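PDB 7BFK: angiogenin-1 from Salmo salar, which probably cleaves RNA as a secreted endonuclease of the pancreatic ribonuclease family. Local coordinates for residues D2-Y7 with F111-D116. Numbering follows the deposited sequence.
Sequences DVNQQY and FPVHYD
CG of F111, anti to its carbonyl carbon (chi1 -64°), brings one face of the ring against N4 CB, which sits over its centre, 3.4 Å from the centroid, a CH-pi contact almost on the ring normal. N4 CG, anti to the backbone N (chi1 -177°), carries OD1 to the start of the helix, where N4 is the N-cap: OD1 accepts from Y7 N at 3.3 Å, the donor lying above the carbonyl plane, and weakly from Q6 N. One side chain thus both caps the helix and packs on the strand. At the ring edge, D2 OD1 comes within 3.5 Å of F111 CZ. Y7 packs its CB 3.6 Å from F111 CD1, while Y7 CE1 lies 3.7 Å from P112 CD. Y7 CA points its hydrogen at P112 O, a buried carbonyl with no conventional hydrogen-bond partner. Q6 CB touches V113 CG1 at 3.6 Å; the Q6 amide plane lies at 75° to the Y115 ring, NE2 at its edge, although Y115 is poorly ordered. With an alanine at F111, N4 CB is likely to lose the ring face it packs on, leaving a gap beside Y7 CB. As in the pancreatic ribonuclease fold, the N-terminal helix 5-14 packs against strand 111-113, paired antiparallel with strand 93-108; H114, probably the counterpart of that family's C-terminal active-site histidine, meets H9 edge-to-face, and Q55 of helix 51-55 touches both Y7 and F111.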
loop_
_atom_site.group_PDB
_atom_site.type_symbol
_atom_site.label_atom_id
_atom_site.label_comp_id
_atom_site.label_asym_id
_atom_site.label_seq_id
_atom_site.Cartn_x
_atom_site.Cartn_y
_atom_site.Cartn_z
ATOM N N ASP A 2 4.420 -21.131 -3.998
ATOM C CA ASP A 2 5.492 -20.522 -4.819
ATOM C C ASP A 2 5.687 -19.076 -4.358
ATOM O O ASP A 2 4.749 -18.490 -3.771
ATOM C CB ASP A 2 5.191 -20.603 -6.323
ATOM C CG ASP A 2 3.896 -19.934 -6.757
ATOM O OD1 ASP A 2 2.906 -20.011 -5.993
ATOM O OD2 ASP A 2 3.887 -19.337 -7.862
ATOM N N VAL A 3 6.887 -18.557 -4.565
ATOM C CA VAL A 3 7.255 -17.162 -4.226
ATOM C C VAL A 3 6.894 -16.293 -5.434
ATOM O O VAL A 3 7.168 -16.711 -6.557
ATOM C CB VAL A 3 8.756 -17.042 -3.875
ATOM C CG1 VAL A 3 9.201 -15.591 -3.779
ATOM C CG2 VAL A 3 9.118 -17.796 -2.597
ATOM N N ASN A 4 6.218 -15.185 -5.205
ATOM C CA ASN A 4 6.063 -14.113 -6.209
ATOM C C ASN A 4 6.707 -12.896 -5.579
ATOM O O ASN A 4 6.112 -12.331 -4.661
ATOM C CB ASN A 4 4.630 -13.837 -6.640
ATOM C CG ASN A 4 4.590 -12.782 -7.730
ATOM O OD1 ASN A 4 5.213 -11.729 -7.604
ATOM N ND2 ASN A 4 3.886 -13.067 -8.814
ATOM N N GLN A 5 7.886 -12.513 -6.052
ATOM C CA GLN A 5 8.670 -11.422 -5.442
ATOM C C GLN A 5 7.852 -10.113 -5.448
ATOM O O GLN A 5 8.092 -9.289 -4.560
ATOM C CB GLN A 5 10.007 -11.275 -6.157
ATOM C CG GLN A 5 10.993 -10.434 -5.364
ATOM C CD GLN A 5 11.229 -10.999 -3.982
ATOM O OE1 GLN A 5 11.293 -10.265 -2.993
ATOM N NE2 GLN A 5 11.336 -12.319 -3.900
ATOM N N GLN A 6 6.958 -9.918 -6.420
ATOM C CA GLN A 6 6.114 -8.691 -6.503
ATOM C C GLN A 6 5.089 -8.719 -5.371
ATOM O O GLN A 6 4.710 -7.639 -4.870
ATOM C CB GLN A 6 5.493 -8.531 -7.887
ATOM C CG GLN A 6 6.440 -7.824 -8.839
ATOM C CD GLN A 6 6.001 -7.837 -10.280
ATOM O OE1 GLN A 6 5.100 -8.583 -10.685
ATOM N NE2 GLN A 6 6.673 -7.022 -11.078
ATOM N N TYR A 7 4.700 -9.908 -4.936
ATOM C CA TYR A 7 3.793 -10.072 -3.766
ATOM C C TYR A 7 4.565 -9.657 -2.515
ATOM O O TYR A 7 4.034 -8.870 -1.729
ATOM C CB TYR A 7 3.238 -11.489 -3.669
ATOM C CG TYR A 7 2.349 -11.705 -2.476
ATOM C CD1 TYR A 7 1.421 -10.748 -2.100
ATOM C CD2 TYR A 7 2.431 -12.864 -1.718
ATOM C CE1 TYR A 7 0.601 -10.926 -1.003
ATOM C CE2 TYR A 7 1.601 -13.072 -0.633
ATOM C CZ TYR A 7 0.681 -12.098 -0.272
ATOM O OH TYR A 7 -0.131 -12.277 0.808
ATOM N N PHE A 111 -1.896 -13.464 -6.621
ATOM C CA PHE A 111 -0.946 -12.547 -5.929
ATOM C C PHE A 111 -1.238 -11.062 -6.125
ATOM O O PHE A 111 -1.179 -10.531 -7.231
ATOM C CB PHE A 111 0.490 -12.743 -6.433
ATOM C CG PHE A 111 1.093 -14.092 -6.147
ATOM C CD1 PHE A 111 1.548 -14.412 -4.876
ATOM C CD2 PHE A 111 1.243 -15.034 -7.160
ATOM C CE1 PHE A 111 2.114 -15.652 -4.614
ATOM C CE2 PHE A 111 1.815 -16.270 -6.897
ATOM C CZ PHE A 111 2.245 -16.579 -5.623
ATOM N N PRO A 112 -1.526 -10.334 -5.026
ATOM C CA PRO A 112 -1.537 -8.881 -5.056
ATOM C C PRO A 112 -0.153 -8.416 -5.528
ATOM O O PRO A 112 0.833 -9.011 -5.100
ATOM C CB PRO A 112 -1.775 -8.476 -3.595
ATOM C CG PRO A 112 -2.497 -9.665 -3.001
ATOM C CD PRO A 112 -1.925 -10.877 -3.717
ATOM N N VAL A 113 -0.105 -7.395 -6.382
ATOM C CA VAL A 113 1.165 -6.834 -6.932
ATOM C C VAL A 113 1.052 -5.325 -7.080
ATOM O O VAL A 113 -0.062 -4.817 -7.222
ATOM C CB VAL A 113 1.518 -7.487 -8.291
ATOM C CG1 VAL A 113 1.916 -8.930 -8.115
ATOM C CG2 VAL A 113 0.374 -7.376 -9.286
ATOM N N HIS A 114 2.203 -4.645 -7.086
ATOM C CA HIS A 114 2.352 -3.194 -7.375
ATOM C C HIS A 114 3.536 -3.060 -8.342
ATOM O O HIS A 114 4.615 -3.603 -8.040
ATOM C CB HIS A 114 2.522 -2.372 -6.087
ATOM C CG HIS A 114 3.877 -2.514 -5.476
ATOM N ND1 HIS A 114 4.919 -1.664 -5.793
ATOM C CD2 HIS A 114 4.380 -3.417 -4.606
ATOM C CE1 HIS A 114 5.999 -2.027 -5.128
ATOM N NE2 HIS A 114 5.695 -3.098 -4.396
ATOM N N TYR A 115 3.331 -2.415 -9.482
ATOM C CA TYR A 115 4.360 -2.261 -10.540
ATOM C C TYR A 115 5.070 -0.911 -10.398
ATOM O O TYR A 115 4.449 0.129 -10.694
ATOM C CB TYR A 115 3.720 -2.437 -11.917
ATOM C CG TYR A 115 3.162 -3.815 -12.179
ATOM C CD1 TYR A 115 3.978 -4.933 -12.110
ATOM C CD2 TYR A 115 1.837 -4.002 -12.545
ATOM C CE1 TYR A 115 3.489 -6.204 -12.367
ATOM C CE2 TYR A 115 1.332 -5.268 -12.809
ATOM C CZ TYR A 115 2.164 -6.373 -12.725
ATOM O OH TYR A 115 1.692 -7.628 -12.978
ATOM N N ASP A 116 6.330 -0.946 -9.941
ATOM C CA ASP A 116 7.246 0.224 -9.806
ATOM C C ASP A 116 7.073 0.914 -8.450
ATOM O O ASP A 116 7.857 1.847 -8.167
ATOM C CB ASP A 116 7.050 1.230 -10.945
ATOM C CG ASP A 116 7.793 0.863 -12.217
ATOM O OD1 ASP A 116 8.859 0.218 -12.104
ATOM O OD2 ASP A 116 7.300 1.218 -13.310
#